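Local coordinates for DnaJ homolog subfamily C member 10 (Mus musculus, PDB 3APQ), which acts as an endoplasmic reticulum disulfide reductase that serves both correct protein folding and the degradation of misfolded proteins, at residues Gln21-Leu26 with Arg50-Leu55; Leu30-Asn35 with Gly43-Ile48; Pro97-Leu102 with Pro134-Phe139; Ala140-Gly145 with Arg188-Leu193. All blocks are in the same frame, centred on the assembly; numbering follows the deposited sequence. Where two conformers were deposited one is given.

Contact 1 (Gln21-Leu26 with Arg50-Leu55)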
loop_
_atom_site.group_PDB
_atom_site.type_symbol
_atom_site.label_atom_id
_atom_site.label_comp_id
_atom_site.label_asym_id
_atom_site.label_seq_id
_atom_site.Cartn_x
_atom_site.Cartn_y
_atom_site.Cartn_z
ATOM N N GLN A 21 0.835 -1.208 -10.218
ATOM C CA GLN A 21 0.056 -1.993 -11.155
ATOM C C GLN A 21 0.874 -2.309 -12.424
ATOM O O GLN A 21 0.812 -3.462 -12.954
ATOM C CB GLN A 21 -1.287 -1.350 -11.412
ATOM C CG GLN A 21 -2.142 -1.445 -10.059
ATOM C CD GLN A 21 -2.138 -2.917 -9.495
ATOM O OE1 GLN A 21 -2.611 -3.826 -10.191
ATOM N NE2 GLN A 21 -1.535 -3.153 -8.282
ATOM N N ALA A 22 1.681 -1.350 -12.871
ATOM C CA ALA A 22 2.403 -1.576 -14.111
ATOM C C ALA A 22 3.491 -2.601 -13.850
ATOM O O ALA A 22 3.690 -3.496 -14.659
ATOM C CB ALA A 22 3.010 -0.290 -14.652
ATOM N N PHE A 23 4.213 -2.397 -12.758
ATOM C CA PHE A 23 5.255 -3.346 -12.286
ATOM C C PHE A 23 4.671 -4.754 -12.091
ATOM O O PHE A 23 5.247 -5.739 -12.563
ATOM C CB PHE A 23 5.954 -2.789 -11.018
ATOM C CG PHE A 23 6.881 -3.760 -10.340
ATOM C CD1 PHE A 23 8.062 -4.170 -10.942
ATOM C CD2 PHE A 23 6.524 -4.306 -9.122
ATOM C CE1 PHE A 23 8.907 -5.126 -10.299
ATOM C CE2 PHE A 23 7.356 -5.241 -8.458
ATOM C CZ PHE A 23 8.545 -5.657 -9.058
ATOM N N LYS A 24 3.543 -4.874 -11.384
ATOM C CA LYS A 24 2.919 -6.190 -11.187
ATOM C C LYS A 24 2.624 -6.942 -12.482
ATOM O O LYS A 24 2.898 -8.149 -12.600
ATOM C CB LYS A 24 1.637 -6.061 -10.361
ATOM C CG LYS A 24 1.015 -7.430 -10.047
ATOM C CD LYS A 24 -0.184 -7.245 -9.126
ATOM C CE LYS A 24 -1.488 -7.208 -9.822
ATOM N NZ LYS A 24 -2.551 -7.681 -8.829
ATOM N N LYS A 25 2.104 -6.253 -13.474
ATOM C CA LYS A 25 1.786 -6.862 -14.731
ATOM C C LYS A 25 3.059 -7.474 -15.409
ATOM O O LYS A 25 3.022 -8.593 -15.994
ATOM C CB LYS A 25 1.109 -5.788 -15.596
ATOM C CG LYS A 25 0.854 -6.164 -17.057
ATOM C CD LYS A 25 0.429 -4.903 -17.828
ATOM C CE LYS A 25 1.105 -4.814 -19.183
ATOM N NZ LYS A 25 2.619 -4.872 -19.114
ATOM N N LEU A 26 4.143 -6.722 -15.330
ATOM C CA LEU A 26 5.435 -7.116 -15.845
ATOM C C LEU A 26 5.887 -8.368 -15.077
ATOM O O LEU A 26 6.272 -9.379 -15.662
ATOM C CB LEU A 26 6.458 -5.949 -15.680
ATOM C CG LEU A 26 6.519 -4.863 -16.755
ATOM C CD1 LEU A 26 5.167 -4.426 -17.127
ATOM C CD2 LEU A 26 7.360 -3.630 -16.433
ATOM N N ARG A 50 14.645 -2.849 -10.028
ATOM C CA ARG A 50 15.462 -1.722 -9.572
ATOM C C ARG A 50 14.717 -0.411 -9.814
ATOM O O ARG A 50 14.679 0.466 -8.913
ATOM C CB ARG A 50 16.818 -1.751 -10.314
ATOM C CG ARG A 50 17.716 -0.625 -10.116
ATOM C CD ARG A 50 19.040 -0.987 -10.900
ATOM N NE ARG A 50 20.033 0.070 -10.786
ATOM C CZ ARG A 50 20.080 1.141 -11.563
ATOM N NH1 ARG A 50 19.194 1.288 -12.533
ATOM N NH2 ARG A 50 21.019 2.076 -11.366
ATOM N N ALA A 51 14.124 -0.301 -11.003
ATOM C CA ALA A 51 13.196 0.825 -11.346
ATOM C C ALA A 51 12.064 0.979 -10.329
ATOM O O ALA A 51 11.866 2.061 -9.749
ATOM C CB ALA A 51 12.633 0.652 -12.744
ATOM N N TYR A 52 11.303 -0.094 -10.143
ATOM C CA TYR A 52 10.216 -0.101 -9.168
ATOM C C TYR A 52 10.704 0.302 -7.770
ATOM O O TYR A 52 10.048 1.088 -7.074
ATOM C CB TYR A 52 9.434 -1.453 -9.128
ATOM C CG TYR A 52 8.455 -1.440 -8.001
ATOM C CD1 TYR A 52 7.341 -0.561 -8.030
ATOM C CD2 TYR A 52 8.645 -2.257 -6.858
ATOM C CE1 TYR A 52 6.431 -0.487 -6.921
ATOM C CE2 TYR A 52 7.739 -2.210 -5.778
ATOM C CZ TYR A 52 6.651 -1.322 -5.819
ATOM O OH TYR A 52 5.807 -1.248 -4.741
ATOM N N GLU A 53 11.836 -0.226 -7.315
ATOM C CA GLU A 53 12.254 0.121 -5.945
ATOM C C GLU A 53 12.632 1.595 -5.765
ATOM O O GLU A 53 12.576 2.152 -4.655
ATOM C CB GLU A 53 13.330 -0.827 -5.413
ATOM C CG GLU A 53 12.816 -2.280 -5.425
ATOM C CD GLU A 53 13.490 -3.198 -4.452
ATOM O OE1 GLU A 53 14.736 -3.117 -4.288
ATOM O OE2 GLU A 53 12.747 -4.019 -3.852
ATOM N N VAL A 54 13.021 2.242 -6.849
ATOM C CA VAL A 54 13.326 3.662 -6.726
ATOM C C VAL A 54 11.999 4.478 -6.777
ATOM O O VAL A 54 11.730 5.331 -5.913
ATOM C CB VAL A 54 14.353 4.128 -7.775
ATOM C CG1 VAL A 54 14.316 5.700 -7.902
ATOM C CG2 VAL A 54 15.761 3.591 -7.397
ATOM N N LEU A 55 11.151 4.150 -7.727
ATOM C CA LEU A 55 9.939 4.939 -7.958
ATOM C C LEU A 55 8.957 4.751 -6.808
ATOM O O LEU A 55 8.218 5.664 -6.496
ATOM C CB LEU A 55 9.306 4.579 -9.288
ATOM C CG LEU A 55 10.084 4.909 -10.545
ATOM C CD1 LEU A 55 9.191 4.506 -11.743
ATOM C CD2 LEU A 55 10.470 6.404 -10.562
#
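Phe23 of helix 16-30 and Tyr52 of helix 41-55 meet ring on ring, and the evidence for an offset stack is direct: the planes differ by 5° and the centroids lie 4.4 Å apart. The displacement carries Phe23 CD2 over the Tyr52 ring toward its rim, with Tyr52 CG 3.6 Å from Phe23 CD2.

A CH-pi contact accompanies the stack. Tyr52 CB stands over a face of the Phe23 ring, 3.7 Å from its centroid and 19° off the normal. Both residues hold CG anti to the backbone N (chi1 near 172° in both), which carries each ring into the space between the two helices, the long antiparallel pair of the J domain. Tyr86 and Phe90 add further rings, meeting Phe23 and Tyr52 respectively at steep angles.

No hydrogen bond joins the two segments. The helices are therefore held together here by dispersion and ring stacking between two buried side chains, a purely apolar join.

Contact 2 (Leu30-Asn35 with Gly43-Ile48)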
loop_
_atom_site.group_PDB
_atom_site.type_symbol
_atom_site.label_atom_id
_atom_site.label_comp_id
_atom_site.label_asym_id
_atom_site.label_seq_id
_atom_site.Cartn_x
_atom_site.Cartn_y
_atom_site.Cartn_z
ATOM N N LEU A 30 6.650 -12.026 -16.614
ATOM C CA LEU A 30 8.085 -12.216 -16.830
ATOM C C LEU A 30 8.942 -12.811 -15.717
ATOM O O LEU A 30 10.138 -12.924 -15.903
ATOM C CB LEU A 30 8.728 -10.847 -17.109
ATOM C CG LEU A 30 8.219 -10.052 -18.321
ATOM C CD1 LEU A 30 9.021 -8.744 -18.431
ATOM C CD2 LEU A 30 8.270 -10.875 -19.599
ATOM N N HIS A 31 8.377 -13.091 -14.545
ATOM C CA HIS A 31 9.164 -13.513 -13.422
ATOM C C HIS A 31 10.111 -14.661 -13.861
ATOM O O HIS A 31 9.659 -15.612 -14.451
ATOM C CB HIS A 31 8.224 -14.062 -12.338
ATOM C CG HIS A 31 8.849 -14.175 -10.992
ATOM N ND1 HIS A 31 9.743 -15.185 -10.660
ATOM C CD2 HIS A 31 8.727 -13.388 -9.891
ATOM C CE1 HIS A 31 10.134 -15.011 -9.404
ATOM N NE2 HIS A 31 9.531 -13.927 -8.919
ATOM N N PRO A 32 11.402 -14.592 -13.526
ATOM C CA PRO A 32 12.423 -15.630 -13.859
ATOM C C PRO A 32 12.034 -17.064 -13.435
ATOM O O PRO A 32 12.302 -18.015 -14.166
ATOM C CB PRO A 32 13.624 -15.223 -13.028
ATOM C CG PRO A 32 13.431 -13.693 -12.863
ATOM C CD PRO A 32 11.949 -13.511 -12.679
ATOM N N ASP A 33 11.434 -17.214 -12.265
ATOM C CA ASP A 33 11.042 -18.545 -11.775
ATOM C C ASP A 33 10.004 -19.182 -12.710
ATOM O O ASP A 33 9.889 -20.406 -12.806
ATOM C CB ASP A 33 10.423 -18.449 -10.376
ATOM C CG ASP A 33 11.428 -18.054 -9.302
ATOM O OD1 ASP A 33 12.584 -17.792 -9.648
ATOM O OD2 ASP A 33 11.029 -17.958 -8.103
ATOM N N LYS A 34 9.216 -18.340 -13.363
ATOM C CA LYS A 34 8.158 -18.827 -14.262
ATOM C C LYS A 34 8.656 -18.933 -15.701
ATOM O O LYS A 34 7.901 -19.335 -16.590
ATOM C CB LYS A 34 6.969 -17.828 -14.190
ATOM C CG LYS A 34 6.228 -17.960 -12.894
ATOM C CD LYS A 34 5.532 -19.305 -12.793
ATOM C CE LYS A 34 4.650 -19.398 -11.590
ATOM N NZ LYS A 34 5.352 -19.907 -10.365
ATOM N N ASN A 35 9.881 -18.483 -15.950
ATOM C CA ASN A 35 10.410 -18.511 -17.313
ATOM C C ASN A 35 11.841 -19.143 -17.357
ATOM O O ASN A 35 12.818 -18.507 -17.829
ATOM C CB ASN A 35 10.408 -17.086 -17.879
ATOM C CG ASN A 35 8.980 -16.539 -18.094
ATOM O OD1 ASN A 35 8.424 -16.721 -19.189
ATOM N ND2 ASN A 35 8.364 -15.884 -17.049
ATOM N N GLY A 43 18.076 -11.237 -15.589
ATOM C CA GLY A 43 18.672 -9.882 -15.787
ATOM C C GLY A 43 17.654 -8.793 -16.102
ATOM O O GLY A 43 17.665 -7.690 -15.514
ATOM N N ASP A 44 16.748 -9.128 -17.031
ATOM C CA ASP A 44 15.641 -8.259 -17.418
ATOM C C ASP A 44 14.784 -7.859 -16.178
ATOM O O ASP A 44 14.431 -6.678 -15.965
ATOM C CB ASP A 44 14.726 -8.967 -18.457
ATOM C CG ASP A 44 15.473 -9.445 -19.699
ATOM O OD1 ASP A 44 16.521 -8.861 -20.037
ATOM O OD2 ASP A 44 15.020 -10.443 -20.346
ATOM N N PHE A 45 14.440 -8.848 -15.360
ATOM C CA PHE A 45 13.614 -8.556 -14.188
ATOM C C PHE A 45 14.334 -7.697 -13.130
ATOM O O PHE A 45 13.709 -6.856 -12.430
ATOM C CB PHE A 45 13.069 -9.839 -13.572
ATOM C CG PHE A 45 11.957 -9.616 -12.573
ATOM C CD1 PHE A 45 10.750 -9.055 -12.993
ATOM C CD2 PHE A 45 12.113 -9.929 -11.242
ATOM C CE1 PHE A 45 9.714 -8.832 -12.079
ATOM C CE2 PHE A 45 11.085 -9.715 -10.322
ATOM C CZ PHE A 45 9.894 -9.182 -10.737
ATOM N N LEU A 46 15.623 -7.960 -12.945
ATOM C CA LEU A 46 16.447 -7.146 -12.034
ATOM C C LEU A 46 16.300 -5.640 -12.399
ATOM O O LEU A 46 16.165 -4.804 -11.509
ATOM C CB LEU A 46 17.933 -7.591 -12.102
ATOM C CG LEU A 46 18.350 -8.903 -11.418
ATOM C CD1 LEU A 46 19.841 -8.964 -11.288
ATOM C CD2 LEU A 46 17.749 -9.026 -10.056
ATOM N N LYS A 47 16.337 -5.318 -13.697
ATOM C CA LYS A 47 16.244 -3.924 -14.147
ATOM C C LYS A 47 14.880 -3.331 -13.833
ATOM O O LYS A 47 14.798 -2.193 -13.432
ATOM C CB LYS A 47 16.456 -3.791 -15.645
ATOM C CG LYS A 47 17.866 -4.165 -16.154
ATOM C CD LYS A 47 17.970 -4.390 -17.709
ATOM C CE LYS A 47 17.414 -3.215 -18.580
ATOM N NZ LYS A 47 15.897 -3.270 -18.839
ATOM N N ILE A 48 13.822 -4.109 -14.065
ATOM C CA ILE A 48 12.446 -3.636 -13.777
ATOM C C ILE A 48 12.313 -3.475 -12.264
ATOM O O ILE A 48 11.742 -2.502 -11.772
ATOM C CB ILE A 48 11.351 -4.654 -14.304
ATOM C CG1 ILE A 48 11.262 -4.740 -15.811
ATOM C CG2 ILE A 48 9.968 -4.338 -13.746
ATOM C CD1 ILE A 48 11.956 -3.630 -16.565
#
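This is a buried, mainly apolar contact in the J domain, between the turn that follows helix 16-30 and the early part of helix 41-55. The turn carries His31, Pro32 and Asp33, the His-Pro-Asp signature by which J domains engage Hsp70 partners; Phe45 meets the first two. Pro32 crosses the Phe45 side chain at about a right angle, with Pro32 CD 3.9 Å from Phe45 CD2 and Pro32 CG equally near Phe45 CB. The His31 and Phe45 rings are inclined at 43°, their closest atoms, His31 CD2 and Phe45 CE2, 4.4 Å apart.

Polar bonds within the turn fix its shape. Asp33 N donates to His31 ND1 at 3.1 Å, nearly in the imidazole plane, while His31 NE2 is bonded to Glu81 O, so both ring nitrogens are engaged and the ring's rotation is set. His31 O is gripped from opposite faces of its carbonyl plane by Lys34 N and Asn35 ND2; the Asn35 bond is 2.9 Å from ND2 to O and almost straight at 175°.

Around this site, Tyr80 meets both rings edge-to-face, Ala27 of helix 16-30 touches Phe45, and Trp83 and Tyr86 of helix 83-88 pack on His31.

Contact 3 (Pro97-Leu102 with Pro134-Phe139)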
loop_
_atom_site.group_PDB
_atom_site.type_symbol
_atom_site.label_atom_id
_atom_site.label_comp_id
_atom_site.label_asym_id
_atom_site.label_seq_id
_atom_site.Cartn_x
_atom_site.Cartn_y
_atom_site.Cartn_z
ATOM N N PRO A 97 -11.562 0.440 -5.285
ATOM C CA PRO A 97 -11.533 1.895 -5.319
ATOM C C PRO A 97 -12.071 2.507 -4.013
ATOM O O PRO A 97 -11.767 3.664 -3.719
ATOM C CB PRO A 97 -12.461 2.237 -6.536
ATOM C CG PRO A 97 -13.283 1.045 -6.759
ATOM C CD PRO A 97 -12.355 -0.111 -6.391
ATOM N N GLU A 98 -12.784 1.721 -3.207
ATOM C CA GLU A 98 -13.312 2.211 -1.895
ATOM C C GLU A 98 -12.316 2.351 -0.769
ATOM O O GLU A 98 -12.621 2.939 0.293
ATOM C CB GLU A 98 -14.426 1.283 -1.402
ATOM C CG GLU A 98 -15.630 1.152 -2.384
ATOM C CD GLU A 98 -15.381 0.180 -3.515
ATOM O OE1 GLU A 98 -14.339 -0.529 -3.502
ATOM O OE2 GLU A 98 -16.242 0.126 -4.413
ATOM N N ILE A 99 -11.129 1.834 -1.016
ATOM C CA ILE A 99 -10.047 1.838 -0.058
ATOM C C ILE A 99 -8.856 2.665 -0.541
ATOM O O ILE A 99 -8.412 2.475 -1.638
ATOM C CB ILE A 99 -9.594 0.402 0.246
ATOM C CG1 ILE A 99 -10.673 -0.343 1.001
ATOM C CG2 ILE A 99 -8.340 0.347 0.984
ATOM C CD1 ILE A 99 -10.546 -1.791 0.889
ATOM N N ILE A 100 -8.393 3.589 0.286
ATOM C CA ILE A 100 -7.222 4.337 -0.173
ATOM C C ILE A 100 -5.966 3.769 0.506
ATOM O O ILE A 100 -5.922 3.656 1.729
ATOM C CB ILE A 100 -7.355 5.859 0.200
ATOM C CG1 ILE A 100 -8.671 6.518 -0.298
ATOM C CG2 ILE A 100 -6.102 6.656 -0.213
ATOM C CD1 ILE A 100 -9.080 6.179 -1.704
ATOM N N THR A 101 -4.954 3.377 -0.287
ATOM C CA THR A 101 -3.703 2.887 0.303
ATOM C C THR A 101 -2.798 4.086 0.489
ATOM O O THR A 101 -2.487 4.796 -0.482
ATOM C CB THR A 101 -3.051 1.855 -0.605
ATOM O OG1 THR A 101 -3.922 0.734 -0.662
ATOM C CG2 THR A 101 -1.687 1.396 -0.064
ATOM N N LEU A 102 -2.436 4.335 1.743
ATOM C CA LEU A 102 -1.798 5.605 2.126
ATOM C C LEU A 102 -0.326 5.329 2.347
ATOM O O LEU A 102 0.026 4.407 3.093
ATOM C CB LEU A 102 -2.380 6.116 3.452
ATOM C CG LEU A 102 -3.873 6.478 3.372
ATOM C CD1 LEU A 102 -4.476 6.442 4.826
ATOM C CD2 LEU A 102 -3.997 7.881 2.708
ATOM N N PRO A 134 -10.797 -9.799 2.302
ATOM C CA PRO A 134 -12.071 -9.726 1.601
ATOM C C PRO A 134 -13.130 -8.985 2.401
ATOM O O PRO A 134 -13.957 -8.314 1.800
ATOM C CB PRO A 134 -12.464 -11.209 1.429
ATOM C CG PRO A 134 -11.156 -11.882 1.320
ATOM C CD PRO A 134 -10.324 -11.200 2.391
ATOM N N THR A 135 -13.138 -9.148 3.719
ATOM C CA THR A 135 -14.090 -8.447 4.592
ATOM C C THR A 135 -13.817 -6.957 4.628
ATOM O O THR A 135 -14.767 -6.179 4.561
ATOM C CB THR A 135 -13.993 -8.967 6.017
ATOM O OG1 THR A 135 -14.192 -10.374 6.008
ATOM C CG2 THR A 135 -15.041 -8.314 6.970
ATOM N N TRP A 136 -12.534 -6.544 4.694
ATOM C CA TRP A 136 -12.224 -5.130 4.662
ATOM C C TRP A 136 -12.803 -4.527 3.349
ATOM O O TRP A 136 -13.331 -3.424 3.350
ATOM C CB TRP A 136 -10.708 -4.949 4.735
ATOM C CG TRP A 136 -10.254 -3.539 4.985
ATOM C CD1 TRP A 136 -9.576 -2.722 4.125
ATOM C CD2 TRP A 136 -10.518 -2.756 6.168
ATOM N NE1 TRP A 136 -9.344 -1.489 4.728
ATOM C CE2 TRP A 136 -9.925 -1.488 5.973
ATOM C CE3 TRP A 136 -11.171 -3.032 7.385
ATOM C CZ2 TRP A 136 -9.971 -0.464 6.954
ATOM C CZ3 TRP A 136 -11.240 -2.011 8.364
ATOM C CH2 TRP A 136 -10.637 -0.762 8.143
ATOM N N ARG A 137 -12.650 -5.225 2.228
ATOM C CA ARG A 137 -13.180 -4.745 0.947
ATOM C C ARG A 137 -14.720 -4.643 0.963
ATOM O O ARG A 137 -15.276 -3.663 0.480
ATOM C CB ARG A 137 -12.818 -5.711 -0.181
ATOM C CG ARG A 137 -11.320 -5.780 -0.494
ATOM C CD ARG A 137 -11.086 -6.879 -1.528
ATOM N NE ARG A 137 -9.651 -6.907 -1.787
ATOM C CZ ARG A 137 -8.867 -7.943 -1.537
ATOM N NH1 ARG A 137 -9.402 -9.118 -1.145
ATOM N NH2 ARG A 137 -7.547 -7.815 -1.735
ATOM N N GLU A 138 -15.396 -5.665 1.525
ATOM C CA GLU A 138 -16.866 -5.676 1.579
ATOM C C GLU A 138 -17.362 -4.553 2.507
ATOM O O GLU A 138 -18.342 -3.834 2.196
ATOM C CB GLU A 138 -17.396 -7.061 2.051
ATOM C CG GLU A 138 -18.949 -7.090 2.200
ATOM C CD GLU A 138 -19.512 -8.416 2.783
ATOM O OE1 GLU A 138 -18.824 -9.065 3.630
ATOM O OE2 GLU A 138 -20.663 -8.765 2.411
ATOM N N PHE A 139 -16.663 -4.389 3.629
ATOM C CA PHE A 139 -16.989 -3.324 4.579
ATOM C C PHE A 139 -16.833 -1.944 3.908
ATOM O O PHE A 139 -17.709 -1.056 4.040
ATOM C CB PHE A 139 -16.059 -3.483 5.798
ATOM C CG PHE A 139 -15.867 -2.234 6.589
ATOM C CD1 PHE A 139 -16.904 -1.708 7.336
ATOM C CD2 PHE A 139 -14.649 -1.588 6.598
ATOM C CE1 PHE A 139 -16.714 -0.545 8.083
ATOM C CE2 PHE A 139 -14.468 -0.420 7.307
ATOM C CZ PHE A 139 -15.523 0.099 8.062
HETATM O O HOH W 1 -13.702 -2.477 -1.515
#
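In the thioredoxin domain, segment 97-102, which carries edge strand 100-101, meets helix 127-142 through Ile99 and, by way of a water, Glu98; this is the helix that begins at the redox-active Cys126-Cys129 pair. Ile99 makes the apolar part of the join. Its CG1 branch is anti to the carbonyl carbon (chi1 -68°), and the chain extends through CG1 so that CD1 reaches the indole. Ile99 CD1 lies 3.5 Å from Trp136 CD1, approaching the pyrrole part of the ring obliquely, and the same methyl comes within 4.0 Å of Arg137 CA.

The Trp136 ring is held from other directions as well: Phe139 CD2 lies 3.8 Å above one face, and the Phe118 ring meets the indole edge-to-face. A polar link runs beside the apolar one. One water donates to Glu98 OE1 at 2.9 Å and to Arg137 O at 2.8 Å, bridging the carboxylate to the helix backbone. The guanidinium group of Arg137 is turned elsewhere, forming a salt bridge from NE to Asp96.

Two kinds of attachment thus join segment 97-102 to the helix: a buried methyl against indole, and an indirect hydrogen-bonded bridge in which the water's two donated protons serve two acceptors.

Contact 4 (Ala140-Gly145 with Arg188-Leu193)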
loop_
_atom_site.group_PDB
_atom_site.type_symbol
_atom_site.label_atom_id
_atom_site.label_comp_id
_atom_site.label_asym_id
_atom_site.label_seq_id
_atom_site.Cartn_x
_atom_site.Cartn_y
_atom_site.Cartn_z
ATOM N N ALA A 140 -15.704 -1.749 3.211
ATOM C CA ALA A 140 -15.438 -0.455 2.561
ATOM C C ALA A 140 -16.525 -0.093 1.543
ATOM O O ALA A 140 -16.924 1.077 1.425
ATOM C CB ALA A 140 -13.995 -0.409 1.894
ATOM N N LYS A 141 -17.074 -1.083 0.858
ATOM C CA LYS A 141 -18.201 -0.806 -0.037
ATOM C C LYS A 141 -19.434 -0.409 0.720
ATOM O O LYS A 141 -20.182 0.470 0.283
ATOM C CB LYS A 141 -18.548 -2.030 -0.850
ATOM C CG LYS A 141 -17.415 -2.431 -1.774
ATOM C CD LYS A 141 -17.606 -3.850 -2.042
ATOM C CE LYS A 141 -17.874 -4.063 -3.453
ATOM N NZ LYS A 141 -16.544 -4.457 -3.905
ATOM N N GLU A 142 -19.652 -1.070 1.847
ATOM C CA GLU A 142 -20.903 -0.827 2.586
ATOM C C GLU A 142 -20.978 0.578 3.167
ATOM O O GLU A 142 -22.028 1.230 3.107
ATOM C CB GLU A 142 -21.080 -1.888 3.681
ATOM C CG GLU A 142 -22.263 -1.632 4.541
ATOM C CD GLU A 142 -22.929 -2.905 5.035
ATOM O OE1 GLU A 142 -22.522 -4.028 4.624
ATOM O OE2 GLU A 142 -23.839 -2.770 5.870
ATOM N N VAL A 143 -19.854 1.060 3.690
ATOM C CA VAL A 143 -19.770 2.380 4.287
ATOM C C VAL A 143 -19.183 3.438 3.361
ATOM O O VAL A 143 -18.798 4.525 3.813
ATOM C CB VAL A 143 -18.937 2.361 5.626
ATOM C CG1 VAL A 143 -19.603 1.486 6.694
ATOM C CG2 VAL A 143 -17.481 1.954 5.389
ATOM N N ASP A 144 -19.096 3.132 2.067
ATOM C CA ASP A 144 -18.504 4.084 1.126
ATOM C C ASP A 144 -19.110 5.486 1.227
ATOM O O ASP A 144 -20.312 5.660 1.073
ATOM C CB ASP A 144 -18.668 3.515 -0.305
ATOM C CG ASP A 144 -17.847 4.258 -1.331
ATOM O OD1 ASP A 144 -16.817 4.886 -0.967
ATOM O OD2 ASP A 144 -18.210 4.181 -2.532
ATOM N N GLY A 145 -18.259 6.487 1.470
ATOM C CA GLY A 145 -18.656 7.886 1.484
ATOM C C GLY A 145 -19.088 8.341 2.872
ATOM O O GLY A 145 -19.277 9.552 3.096
ATOM N N ARG A 188 -13.802 -8.854 13.782
ATOM C CA ARG A 188 -13.412 -8.649 12.377
ATOM C C ARG A 188 -14.487 -9.082 11.399
ATOM O O ARG A 188 -14.226 -9.150 10.203
ATOM C CB ARG A 188 -12.056 -9.343 12.014
ATOM C CG ARG A 188 -10.839 -8.736 12.710
ATOM C CD ARG A 188 -9.484 -9.286 12.231
ATOM N NE ARG A 188 -8.470 -8.878 13.200
ATOM C CZ ARG A 188 -7.367 -9.569 13.535
ATOM N NH1 ARG A 188 -7.115 -10.729 12.985
ATOM N NH2 ARG A 188 -6.524 -9.086 14.439
ATOM N N SER A 189 -15.691 -9.355 11.883
ATOM C CA SER A 189 -16.817 -9.585 10.933
ATOM C C SER A 189 -17.221 -8.305 10.211
ATOM O O SER A 189 -16.967 -7.201 10.701
ATOM C CB SER A 189 -18.019 -10.249 11.621
ATOM O OG SER A 189 -18.690 -9.309 12.410
ATOM N N LYS A 190 -17.809 -8.417 9.015
ATOM C CA LYS A 190 -18.241 -7.196 8.345
ATOM C C LYS A 190 -19.237 -6.385 9.210
ATOM O O LYS A 190 -19.112 -5.165 9.316
ATOM C CB LYS A 190 -18.854 -7.462 6.970
ATOM C CG LYS A 190 -19.361 -6.154 6.323
ATOM C CD LYS A 190 -20.296 -6.410 5.171
ATOM C CE LYS A 190 -21.387 -7.418 5.547
ATOM N NZ LYS A 190 -22.444 -6.805 6.441
ATOM N N GLU A 191 -20.163 -7.076 9.880
ATOM C CA GLU A 191 -21.168 -6.346 10.686
ATOM C C GLU A 191 -20.510 -5.644 11.896
ATOM O O GLU A 191 -20.856 -4.497 12.223
ATOM C CB GLU A 191 -22.390 -7.212 11.021
ATOM C CG GLU A 191 -22.929 -7.957 9.770
ATOM C CD GLU A 191 -22.312 -9.400 9.527
ATOM O OE1 GLU A 191 -21.035 -9.687 9.507
ATOM O OE2 GLU A 191 -23.183 -10.287 9.333
ATOM N N SER A 192 -19.519 -6.293 12.501
ATOM C CA SER A 192 -18.757 -5.671 13.595
ATOM C C SER A 192 -17.993 -4.419 13.160
ATOM O O SER A 192 -17.961 -3.429 13.877
ATOM C CB SER A 192 -17.768 -6.671 14.211
ATOM O OG SER A 192 -16.846 -6.033 15.100
ATOM N N LEU A 193 -17.348 -4.486 11.992
ATOM C CA LEU A 193 -16.612 -3.325 11.435
ATOM C C LEU A 193 -17.571 -2.181 11.165
ATOM O O LEU A 193 -17.318 -1.037 11.573
ATOM C CB LEU A 193 -15.859 -3.742 10.166
ATOM C CG LEU A 193 -14.680 -4.698 10.434
ATOM C CD1 LEU A 193 -14.175 -5.353 9.098
ATOM C CD2 LEU A 193 -13.467 -3.970 11.065
#
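Glu142 and Lys190 reach toward one another from two helices of the thioredoxin domain, and their side chains cross at about a right angle. Glu142 lies in the last turn of helix 127-142; Lys190 opens helix 190-202. The glutamate has CG anti to the backbone N and bends at chi2, which places the carboxylate beside the lysine with OE1 nearest.

Lys190 sets out extended, then folds at chi3 and chi4 (49° and 75°), so that its chain curls round OE1 instead of meeting it end-on. The consequence is visible in the distances: Glu142 OE1 lies 3.3 Å from Lys190 NZ and equally 3.3 Å from Lys190 CD, with Lys190 CE at 3.7 Å. The carboxylate oxygen thus touches the methylene chain as much as the ammonium group. The pair is a salt bridge, but its hydrogen bond is weak.

Beside the lysine, Ser189 is the N-cap of helix 190-202: its OG accepts from Ser192 N at 3.1 Å with an N-H...O angle of 157°. Lys190 also packs on Thr135 and Glu138 of helix 127-142.

Glu142 is exposed and the contact lies at the surface, where solvent would be expected to screen the charges. The attraction between the helices here is consequently probably modest: a salt bridge whose hydrogen bond is weak, its oxygen lying against the lysine methylenes as well as NZ.

The four contacts fall into two pairs, one in each domain of this J-thioredoxin fragment. Contacts 1 and 2 lie in the J domain, their centres 12 Å apart; both use helix 41-55, contact 2 is nested within the loop closed by contact 1, and they touch where Phe23 meets Ile48 and Phe45. Contacts 3 and 4 follow in series in the thioredoxin domain, centres 9 Å apart, sharing helix 127-142, which meets segment 97-102 in contact 3 and the start of helix 190-202 in contact 4. Between domains no contacts touch, and the Hsp70-binding signature at contact 2 is well separated from the two thioredoxin-domain contacts, 30 and 38 Å away centre to centre.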